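Local coordinates for protein glutaredoxin 1 (Francisella tularensis subsp. tularensis, PDB 3MSZ) that probably reduces protein disulfides as a small glutathione-binding, thioredoxin-fold electron carrier of the glutaredoxin family, at residues A[6-11]-A[19-24]; A[62-65]-A[70-73]; A[65-70]-A[83-88]. One frame throughout, in Å; residues are numbered along the deposited sequence.

How the contacts relate
The three contacts follow the glutaredoxin sheet from its inner strand 6-10 across strand 64-67 to the edge strand 70-73 and the C-terminal helix. Contact 1 and contact 2, with centres about 9 Å apart, are stitched by the sheet bond from Tyr9 N to Gln64 O, 2.9 Å, and both touch the cacodylate ion. Contact 2 contributes Val62 and Pro63 to the glutathione pocket. Contact 3 shares Ile65 and Glu70 with contact 2 and lies farther from the ligand, the side chain of Ile85 being about 12 Å from glutathione. It meets contact 1 where Trp23 CH2 packs on Leu86 CD2, 3.4 Å apart.

Contact 1: residues A[6-11]-A[19-24]; sequences VKIYTR and WAKQWF. With CAC (cacodylate ion), chain C.
Val6 and Phe24 meet head-on between strand 6-10 and helix 15-26, and the contact is wholly apolar. Val6 sends CG1 over one face of the Phe24 ring, 4.0 Å from the ring centroid and 19° off the ring normal, a CH-pi contact displaced toward the rim, with CZ as the nearest ring atom. The placement follows from the valine torsion, which sets CG1 opposite the backbone N (chi1 -179°). Trp23 CE3 lies against the other face of the ring, so the phenyl group is held between a branched aliphatic group and an indole.

Ile8 adds a second apolar contact of a different shape, less certain because it holds for one of two modelled conformers. In this conformer its side chain and that of Phe24 run past each other in opposite directions, and the delta methyl CD1 reaches Phe24 CD2 at 3.5 Å, approaching the ring obliquely. The same methyl lies near Lys21 CG, so the lysine meets the strand through its aliphatic CG. Beyond it the chain bends at chi3, and NZ forms a salt bridge with Glu33, whose OE2 also bonds Thr10 OG1.

Just past the strand, Arg11 NE and NH1 both donate to O1 of a cacodylate ion, probably from the crystallisation liquor, at 3.0 and 2.8 Å; this oxygen sits at the edge of the guanidinium, in its plane.

Residues 19-24 run nearly antiparallel to strand 6-10 (157°), in the helix of the beta-alpha-beta crossover 6-10, 15-26, 32-35 of the thioredoxin fold; Ile65 of strand 64-67 and Leu78 of helix 75-80 also pack on Phe24.

Contact 2: residues A[62-65]-A[70-73]; sequences VPQI and EHIG. With GSH (glutathione), chain D; CAC (cacodylate ion), chain C.
Ile65 faces both Ile72 and Gly73, and its backbone bonds to each. Ile65 N donates to Gly73 O at 2.9 Å. In return, Ile72 N donates to Ile65 O at 2.8 Å. From CB outward, the Ile65 side chain stays beside the Gly73 carbonyl. CB lies 3.6 Å from Gly73 O, CG1 follows at 3.8 Å, and CD1 is still only 4.0 Å from that oxygen. CG1 lies beside the backbone N (chi1 -60°), which puts the other branch, CG2, anti to it and turns it to Ile72 CB at 4.4 Å.

Two residues opposite one make a classic beta bulge, placed in the hairpin of strands 64-67 and 70-73 that ends the glutaredoxin sheet. Gly73 takes backbone angles (127°/-150°) at which a CB would press on the preceding carbonyl O.

Upstream, Pro63, preceded by a cis peptide as is usual at this site in thioredoxin-fold proteins, lines the glutathione pocket. Pro63 CD approaches glutathione O2 at 3.3 Å, and Val62 N donates to cacodylate O2 at 3.0 Å. Pro63 and Val62 also touch Cys17 of the CxxC pair.

Contact 3: residues A[65-70]-A[83-88]; sequences IFIDDE and DKILNK
Ile85 and Lys88 are the two residues through which the C-terminal segment 83-88 meets the end of strand 64-67 and its turn. Ile85 comes first, in helix 82-85, and crosses the side chain of Ile67 at about a right angle. The delta methyl groups touch, CD1 of Ile67 lying 3.9 Å from CD1 of Ile85. That same Ile67 methyl fits against both branches of Ile85, with CG1 at 3.9 Å and CG2 at 4.0 Å. Met4, Trp23 and Leu78 also pack on Ile85, joining the C-terminal helix to helices 15-26 and 75-80.

After Ile85, Asn87 N is bonded to Lys84 O at 2.9 Å. Leu86 is directed to Asn27 rather than to the strand.

Lys88, the last modelled residue, returns to the contact. Its chain bends at both chi3 (65°) and chi4 (58°), folding CE over the gamma methyl of Ile67 (CE to CG2, 4.0 Å) and bringing NZ to Asp68 OD1 at 3.1 Å. The ammonium meets this oxygen nearly along its C-O axis, as a salt bridge. Asp68 belongs to the type I' turn from Ile67 to Glu70, closed by Ile67 N to Glu70 O and Glu70 N to Ile67 O.

The Asp68 carboxylate is divided between two partners, OD2 accepting from the backbone N of Lys5 and OD1 from the Lys88 ammonium, whose charge probably helps to keep it ionised; the charged pair borders the isoleucine contact and ties the hairpin turn to the last modelled residue.

Contact 1: residues A[6-11]-A[19-24]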
loop_
_atom_site.group_PDB
_atom_site.type_symbol
_atom_site.label_atom_id
_atom_site.label_comp_id
_atom_site.label_asym_id
_atom_site.label_seq_id
_atom_site.Cartn_x
_atom_site.Cartn_y
_atom_site.Cartn_z
ATOM N N VAL A 6 8.761 2.483 -3.022
ATOM C CA VAL A 6 7.350 2.167 -2.844
ATOM C C VAL A 6 7.172 0.715 -2.459
ATOM O O VAL A 6 7.673 -0.184 -3.122
ATOM C CB VAL A 6 6.549 2.395 -4.129
ATOM C CG1 VAL A 6 5.036 2.080 -3.879
ATOM C CG2 VAL A 6 6.760 3.825 -4.650
ATOM N N LYS A 7 6.435 0.489 -1.385
ATOM C CA LYS A 7 6.051 -0.854 -0.999
ATOM C C LYS A 7 4.528 -0.950 -0.941
ATOM O O LYS A 7 3.853 -0.102 -0.341
ATOM C CB LYS A 7 6.652 -1.172 0.378
ATOM C CG LYS A 7 6.323 -2.558 0.892
ATOM C CD LYS A 7 7.048 -3.620 0.085
ATOM C CE LYS A 7 6.859 -5.004 0.675
ATOM N NZ LYS A 7 7.569 -5.156 1.979
ATOM N N ILE A 8 3.984 -1.981 -1.584
ATOM C CA ILE A 8 2.550 -2.231 -1.571
ATOM C C ILE A 8 2.225 -3.643 -1.101
ATOM O O ILE A 8 2.750 -4.630 -1.636
ATOM C CB ILE A 8 1.898 -2.090 -2.969
ATOM C CG1 ILE A 8 2.493 -0.890 -3.727
ATOM C CG2 ILE A 8 0.387 -1.923 -2.810
ATOM C CD1 ILE A 8 1.835 -0.624 -5.102
ATOM N N TYR A 9 1.329 -3.724 -0.124
ATOM C CA TYR A 9 0.844 -4.985 0.368
ATOM C C TYR A 9 -0.524 -5.245 -0.231
ATOM O O TYR A 9 -1.412 -4.390 -0.149
ATOM C CB TYR A 9 0.771 -4.930 1.898
ATOM C CG TYR A 9 2.141 -4.843 2.544
ATOM C CD1 TYR A 9 2.854 -5.999 2.841
ATOM C CD2 TYR A 9 2.704 -3.613 2.886
ATOM C CE1 TYR A 9 4.107 -5.937 3.447
ATOM C CE2 TYR A 9 3.978 -3.534 3.494
ATOM C CZ TYR A 9 4.655 -4.713 3.779
ATOM O OH TYR A 9 5.905 -4.688 4.370
ATOM N N THR A 10 -0.694 -6.441 -0.802
ATOM C CA THR A 10 -1.867 -6.747 -1.579
ATOM C C THR A 10 -2.336 -8.184 -1.369
ATOM O O THR A 10 -1.722 -8.959 -0.637
ATOM C CB THR A 10 -1.574 -6.589 -3.102
ATOM O OG1 THR A 10 -0.614 -7.570 -3.481
ATOM C CG2 THR A 10 -0.984 -5.213 -3.405
ATOM N N ARG A 11 -3.459 -8.507 -2.002
ATOM C CA ARG A 11 -3.892 -9.886 -2.165
ATOM C C ARG A 11 -4.428 -10.011 -3.609
ATOM O O ARG A 11 -4.756 -8.987 -4.269
ATOM C CB ARG A 11 -4.965 -10.238 -1.125
ATOM C CG ARG A 11 -6.356 -9.646 -1.451
ATOM C CD ARG A 11 -7.371 -10.025 -0.360
ATOM N NE ARG A 11 -8.688 -9.412 -0.589
ATOM C CZ ARG A 11 -9.575 -9.821 -1.505
ATOM N NH1 ARG A 11 -10.745 -9.211 -1.609
ATOM N NH2 ARG A 11 -9.308 -10.852 -2.307
ATOM N N TRP A 19 -5.997 -1.268 -8.810
ATOM C CA TRP A 19 -6.054 0.170 -9.110
ATOM C C TRP A 19 -4.815 0.886 -8.581
ATOM O O TRP A 19 -4.318 1.813 -9.196
ATOM C CB TRP A 19 -7.305 0.855 -8.549
ATOM C CG TRP A 19 -8.587 0.196 -8.949
ATOM C CD1 TRP A 19 -9.713 0.062 -8.181
ATOM C CD2 TRP A 19 -8.869 -0.458 -10.196
ATOM N NE1 TRP A 19 -10.684 -0.632 -8.880
ATOM C CE2 TRP A 19 -10.197 -0.936 -10.128
ATOM C CE3 TRP A 19 -8.146 -0.646 -11.388
ATOM C CZ2 TRP A 19 -10.807 -1.623 -11.192
ATOM C CZ3 TRP A 19 -8.761 -1.327 -12.443
ATOM C CH2 TRP A 19 -10.067 -1.816 -12.325
ATOM N N ALA A 20 -4.332 0.466 -7.431
ATOM C CA ALA A 20 -3.171 1.118 -6.843
ATOM C C ALA A 20 -1.934 0.863 -7.674
ATOM O O ALA A 20 -1.144 1.789 -7.965
ATOM C CB ALA A 20 -2.953 0.608 -5.363
ATOM N N LYS A 21 -1.715 -0.405 -8.016
ATOM C CA LYS A 21 -0.556 -0.792 -8.856
ATOM C C LYS A 21 -0.615 -0.110 -10.217
ATOM O O LYS A 21 0.384 0.405 -10.715
ATOM C CB LYS A 21 -0.505 -2.307 -9.035
ATOM C CG LYS A 21 -0.164 -3.039 -7.742
ATOM C CD LYS A 21 -0.012 -4.544 -7.950
ATOM C CE LYS A 21 -1.371 -5.233 -7.893
ATOM N NZ LYS A 21 -1.256 -6.719 -8.061
ATOM N N GLN A 22 -1.797 -0.132 -10.821
ATOM C CA GLN A 22 -2.003 0.517 -12.106
ATOM C C GLN A 22 -1.632 1.993 -12.058
ATOM O O GLN A 22 -1.059 2.531 -13.011
ATOM C CB GLN A 22 -3.468 0.395 -12.502
ATOM C CG GLN A 22 -3.785 1.097 -13.780
ATOM C CD GLN A 22 -5.264 0.935 -14.166
ATOM O OE1 GLN A 22 -5.601 0.176 -15.069
ATOM N NE2 GLN A 22 -6.135 1.641 -13.463
ATOM N N TRP A 23 -1.952 2.654 -10.947
ATOM C CA TRP A 23 -1.589 4.059 -10.805
ATOM C C TRP A 23 -0.064 4.253 -10.850
ATOM O O TRP A 23 0.453 5.153 -11.527
ATOM C CB TRP A 23 -2.160 4.657 -9.508
ATOM C CG TRP A 23 -1.959 6.156 -9.426
ATOM C CD1 TRP A 23 -2.790 7.130 -9.942
ATOM C CD2 TRP A 23 -0.842 6.854 -8.846
ATOM N NE1 TRP A 23 -2.261 8.379 -9.700
ATOM C CE2 TRP A 23 -1.075 8.245 -9.023
ATOM C CE3 TRP A 23 0.324 6.445 -8.194
ATOM C CZ2 TRP A 23 -0.182 9.235 -8.553
ATOM C CZ3 TRP A 23 1.224 7.440 -7.729
ATOM C CH2 TRP A 23 0.960 8.814 -7.923
ATOM N N PHE A 24 0.656 3.434 -10.098
ATOM C CA PHE A 24 2.113 3.521 -10.086
ATOM C C PHE A 24 2.681 3.217 -11.469
ATOM O O PHE A 24 3.559 3.937 -11.957
ATOM C CB PHE A 24 2.702 2.594 -9.017
ATOM C CG PHE A 24 2.509 3.121 -7.614
ATOM C CD1 PHE A 24 3.185 4.268 -7.195
ATOM C CD2 PHE A 24 1.644 2.499 -6.733
ATOM C CE1 PHE A 24 2.999 4.794 -5.910
ATOM C CE2 PHE A 24 1.465 3.000 -5.437
ATOM C CZ PHE A 24 2.142 4.161 -5.034
HETATM AS AS CAC C . -10.113 -7.128 1.970
HETATM O O1 CAC C . -10.502 -7.139 0.277
HETATM O O2 CAC C . -9.138 -5.726 2.205
HETATM C C1 CAC C . -11.746 -6.996 3.056
HETATM C C2 CAC C . -9.083 -8.715 2.468
#

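Contact 2: residues A[62-65]-A[70-73]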
loop_
_atom_site.group_PDB
_atom_site.type_symbol
_atom_site.label_atom_id
_atom_site.label_comp_id
_atom_site.label_asym_id
_atom_site.label_seq_id
_atom_site.Cartn_x
_atom_site.Cartn_y
_atom_site.Cartn_z
ATOM N N VAL A 62 -6.525 -4.367 2.480
ATOM C CA VAL A 62 -5.476 -4.072 1.504
ATOM C C VAL A 62 -6.165 -3.378 0.348
ATOM O O VAL A 62 -7.365 -3.511 0.193
ATOM C CB VAL A 62 -4.753 -5.338 1.011
ATOM C CG1 VAL A 62 -3.787 -5.837 2.093
ATOM C CG2 VAL A 62 -5.791 -6.412 0.653
ATOM N N PRO A 63 -5.409 -2.622 -0.458
ATOM C CA PRO A 63 -3.955 -2.457 -0.356
ATOM C C PRO A 63 -3.522 -1.531 0.797
ATOM O O PRO A 63 -4.302 -0.697 1.262
ATOM C CB PRO A 63 -3.601 -1.805 -1.703
ATOM C CG PRO A 63 -4.794 -0.953 -1.965
ATOM C CD PRO A 63 -5.983 -1.750 -1.507
ATOM N N GLN A 64 -2.273 -1.698 1.232
ATOM C CA GLN A 64 -1.584 -0.738 2.098
ATOM C C GLN A 64 -0.298 -0.319 1.397
ATOM O O GLN A 64 0.550 -1.152 1.036
ATOM C CB GLN A 64 -1.281 -1.305 3.504
ATOM C CG GLN A 64 -2.555 -1.618 4.346
ATOM C CD GLN A 64 -3.497 -0.416 4.544
ATOM O OE1 GLN A 64 -4.725 -0.570 4.653
ATOM N NE2 GLN A 64 -2.932 0.777 4.574
ATOM N N ILE A 65 -0.152 0.993 1.233
ATOM C CA ILE A 65 0.937 1.561 0.469
ATOM C C ILE A 65 1.888 2.362 1.366
ATOM O O ILE A 65 1.449 3.211 2.158
ATOM C CB ILE A 65 0.358 2.497 -0.613
ATOM C CG1 ILE A 65 -0.560 1.694 -1.544
ATOM C CG2 ILE A 65 1.497 3.213 -1.375
ATOM C CD1 ILE A 65 -1.548 2.540 -2.302
ATOM N N GLU A 70 7.000 5.903 4.791
ATOM C CA GLU A 70 5.851 6.564 5.353
ATOM C C GLU A 70 4.591 5.850 4.870
ATOM O O GLU A 70 4.380 5.673 3.668
ATOM C CB GLU A 70 5.823 8.038 4.938
ATOM C CG GLU A 70 6.865 8.921 5.637
ATOM C CD GLU A 70 6.236 10.120 6.355
ATOM O OE1 GLU A 70 5.126 10.535 5.945
ATOM O OE2 GLU A 70 6.846 10.646 7.325
ATOM N N HIS A 71 3.766 5.431 5.820
ATOM C CA HIS A 71 2.468 4.821 5.533
ATOM C C HIS A 71 1.552 5.847 4.850
ATOM O O HIS A 71 1.270 6.891 5.412
ATOM C CB HIS A 71 1.860 4.357 6.857
ATOM C CG HIS A 71 0.499 3.743 6.738
ATOM N ND1 HIS A 71 0.120 2.946 5.675
ATOM C CD2 HIS A 71 -0.573 3.791 7.568
ATOM C CE1 HIS A 71 -1.130 2.556 5.841
ATOM N NE2 HIS A 71 -1.569 3.038 6.996
ATOM N N ILE A 72 1.071 5.553 3.647
ATOM C CA ILE A 72 0.160 6.471 2.965
ATOM C C ILE A 72 -1.294 6.091 3.250
ATOM O O ILE A 72 -2.157 6.964 3.516
ATOM C CB ILE A 72 0.373 6.466 1.414
ATOM C CG1 ILE A 72 1.487 7.416 1.010
ATOM C CG2 ILE A 72 -0.900 6.908 0.689
ATOM C CD1 ILE A 72 2.802 7.193 1.716
ATOM N N GLY A 73 -1.560 4.789 3.179
ATOM C CA GLY A 73 -2.904 4.287 3.352
ATOM C C GLY A 73 -3.320 3.394 2.201
ATOM O O GLY A 73 -2.480 2.708 1.594
HETATM N N1 GSH D . -13.591 4.251 3.790
HETATM C CA1 GSH D . -12.642 3.464 3.022
HETATM C C1 GSH D . -12.301 2.127 3.642
HETATM O O11 GSH D . -11.905 2.056 4.831
HETATM O O12 GSH D . -12.400 1.067 2.957
HETATM C CB1 GSH D . -13.171 3.122 1.637
HETATM C CG1 GSH D . -11.931 2.449 1.048
HETATM C CD1 GSH D . -12.044 2.174 -0.396
HETATM O OE1 GSH D . -12.513 3.176 -1.278
HETATM N N2 GSH D . -11.631 0.945 -0.680
HETATM C CA2 GSH D . -10.473 0.469 0.034
HETATM C C2 GSH D . -9.262 1.272 -0.300
HETATM O O2 GSH D . -7.978 0.654 -0.316
HETATM C CB2 GSH D . -10.219 -0.969 -0.354
HETATM S SG2 GSH D . -10.947 -2.108 0.846
HETATM N N3 GSH D . -9.493 2.572 -0.586
HETATM C CA3 GSH D . -8.833 3.599 0.179
HETATM C C3 GSH D . -8.933 3.403 1.694
HETATM O O31 GSH D . -9.757 2.637 2.250
HETATM O O32 GSH D . -8.180 4.008 2.469
HETATM AS AS CAC C . -10.113 -7.128 1.970
HETATM O O1 CAC C . -10.502 -7.139 0.277
HETATM O O2 CAC C . -9.138 -5.726 2.205
HETATM C C1 CAC C . -11.746 -6.996 3.056
HETATM C C2 CAC C . -9.083 -8.715 2.468
#

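Contact 3: residues A[65-70]-A[83-88]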
loop_
_atom_site.group_PDB
_atom_site.type_symbol
_atom_site.label_atom_id
_atom_site.label_comp_id
_atom_site.label_asym_id
_atom_site.label_seq_id
_atom_site.Cartn_x
_atom_site.Cartn_y
_atom_site.Cartn_z
ATOM N N ILE A 65 -0.152 0.993 1.233
ATOM C CA ILE A 65 0.937 1.561 0.469
ATOM C C ILE A 65 1.888 2.362 1.366
ATOM O O ILE A 65 1.449 3.211 2.158
ATOM C CB ILE A 65 0.358 2.497 -0.613
ATOM C CG1 ILE A 65 -0.560 1.694 -1.544
ATOM C CG2 ILE A 65 1.497 3.213 -1.375
ATOM C CD1 ILE A 65 -1.548 2.540 -2.302
ATOM N N PHE A 66 3.182 2.062 1.271
ATOM C CA PHE A 66 4.201 2.850 1.961
ATOM C C PHE A 66 5.139 3.493 0.938
ATOM O O PHE A 66 5.552 2.864 -0.037
ATOM C CB PHE A 66 5.002 1.990 2.932
ATOM C CG PHE A 66 4.164 1.320 3.984
ATOM C CD1 PHE A 66 4.147 1.788 5.284
ATOM C CD2 PHE A 66 3.387 0.212 3.667
ATOM C CE1 PHE A 66 3.359 1.154 6.274
ATOM C CE2 PHE A 66 2.619 -0.428 4.648
ATOM C CZ PHE A 66 2.609 0.048 5.944
ATOM N N ILE A 67 5.451 4.762 1.152
ATOM C CA ILE A 67 6.361 5.465 0.266
ATOM C C ILE A 67 7.466 6.090 1.103
ATOM O O ILE A 67 7.192 6.887 2.016
ATOM C CB ILE A 67 5.634 6.528 -0.518
ATOM C CG1 ILE A 67 4.502 5.871 -1.320
ATOM C CG2 ILE A 67 6.622 7.298 -1.395
ATOM C CD1 ILE A 67 3.646 6.824 -2.109
ATOM N N ASP A 68 8.703 5.712 0.779
ATOM C CA ASP A 68 9.883 6.069 1.572
ATOM C C ASP A 68 9.614 5.829 3.062
ATOM O O ASP A 68 9.949 6.667 3.904
ATOM C CB ASP A 68 10.327 7.522 1.305
ATOM C CG ASP A 68 10.783 7.743 -0.152
ATOM O OD1 ASP A 68 10.496 8.827 -0.717
ATOM O OD2 ASP A 68 11.415 6.825 -0.736
ATOM N N ASP A 69 8.981 4.697 3.362
ATOM C CA ASP A 69 8.779 4.248 4.743
ATOM C C ASP A 69 7.652 4.983 5.482
ATOM O O ASP A 69 7.367 4.711 6.652
ATOM C CB ASP A 69 10.105 4.299 5.524
ATOM C CG ASP A 69 11.187 3.405 4.897
ATOM O OD1 ASP A 69 10.894 2.215 4.601
ATOM O OD2 ASP A 69 12.323 3.897 4.691
ATOM N N GLU A 70 7.000 5.903 4.791
ATOM C CA GLU A 70 5.851 6.564 5.353
ATOM C C GLU A 70 4.591 5.850 4.870
ATOM O O GLU A 70 4.380 5.673 3.668
ATOM C CB GLU A 70 5.823 8.038 4.938
ATOM C CG GLU A 70 6.865 8.921 5.637
ATOM C CD GLU A 70 6.236 10.120 6.355
ATOM O OE1 GLU A 70 5.126 10.535 5.945
ATOM O OE2 GLU A 70 6.846 10.646 7.325
ATOM N N ASP A 83 -0.939 14.307 -6.559
ATOM C CA ASP A 83 -0.081 15.427 -6.972
ATOM C C ASP A 83 1.272 15.465 -6.230
ATOM O O ASP A 83 2.314 15.664 -6.863
ATOM C CB ASP A 83 -0.815 16.777 -6.856
ATOM C CG ASP A 83 -1.893 16.983 -7.947
ATOM O OD1 ASP A 83 -2.010 16.155 -8.888
ATOM O OD2 ASP A 83 -2.632 17.995 -7.854
ATOM N N LYS A 84 1.270 15.265 -4.906
ATOM C CA LYS A 84 2.524 15.335 -4.134
ATOM C C LYS A 84 3.478 14.174 -4.435
ATOM O O LYS A 84 4.678 14.360 -4.574
ATOM C CB LYS A 84 2.252 15.396 -2.634
ATOM C CG LYS A 84 3.522 15.247 -1.756
ATOM C CD LYS A 84 4.551 16.378 -1.988
ATOM C CE LYS A 84 5.681 16.353 -0.948
ATOM N NZ LYS A 84 6.586 17.562 -0.982
ATOM N N ILE A 85 2.940 12.968 -4.532
ATOM C CA ILE A 85 3.751 11.804 -4.860
ATOM C C ILE A 85 4.423 11.939 -6.236
ATOM O O ILE A 85 5.559 11.476 -6.424
ATOM C CB ILE A 85 2.895 10.512 -4.805
ATOM C CG1 ILE A 85 2.343 10.326 -3.387
ATOM C CG2 ILE A 85 3.702 9.297 -5.249
ATOM C CD1 ILE A 85 1.090 9.465 -3.325
ATOM N N LEU A 86 3.728 12.565 -7.192
ATOM C CA LEU A 86 4.311 12.802 -8.519
ATOM C C LEU A 86 5.308 13.965 -8.517
ATOM O O LEU A 86 5.952 14.235 -9.526
ATOM C CB LEU A 86 3.236 13.036 -9.584
ATOM C CG LEU A 86 2.228 11.920 -9.833
ATOM C CD1 LEU A 86 1.300 12.299 -10.987
ATOM C CD2 LEU A 86 2.930 10.586 -10.104
ATOM N N ASN A 87 5.439 14.654 -7.389
ATOM C CA ASN A 87 6.536 15.609 -7.236
ATOM C C ASN A 87 7.816 14.884 -6.833
ATOM O O ASN A 87 8.917 15.294 -7.190
ATOM C CB ASN A 87 6.173 16.714 -6.250
ATOM C CG ASN A 87 5.124 17.656 -6.807
ATOM O OD1 ASN A 87 4.891 17.692 -8.017
ATOM N ND2 ASN A 87 4.481 18.420 -5.930
ATOM N N LYS A 88 7.653 13.791 -6.100
ATOM C CA LYS A 88 8.730 12.848 -5.852
ATOM C C LYS A 88 8.787 11.862 -7.027
ATOM O O LYS A 88 9.761 11.796 -7.778
ATOM C CB LYS A 88 8.449 12.090 -4.546
ATOM C CG LYS A 88 8.017 12.991 -3.379
ATOM C CD LYS A 88 7.100 12.272 -2.374
ATOM C CE LYS A 88 7.796 11.123 -1.648
ATOM N NZ LYS A 88 9.014 11.571 -0.910
#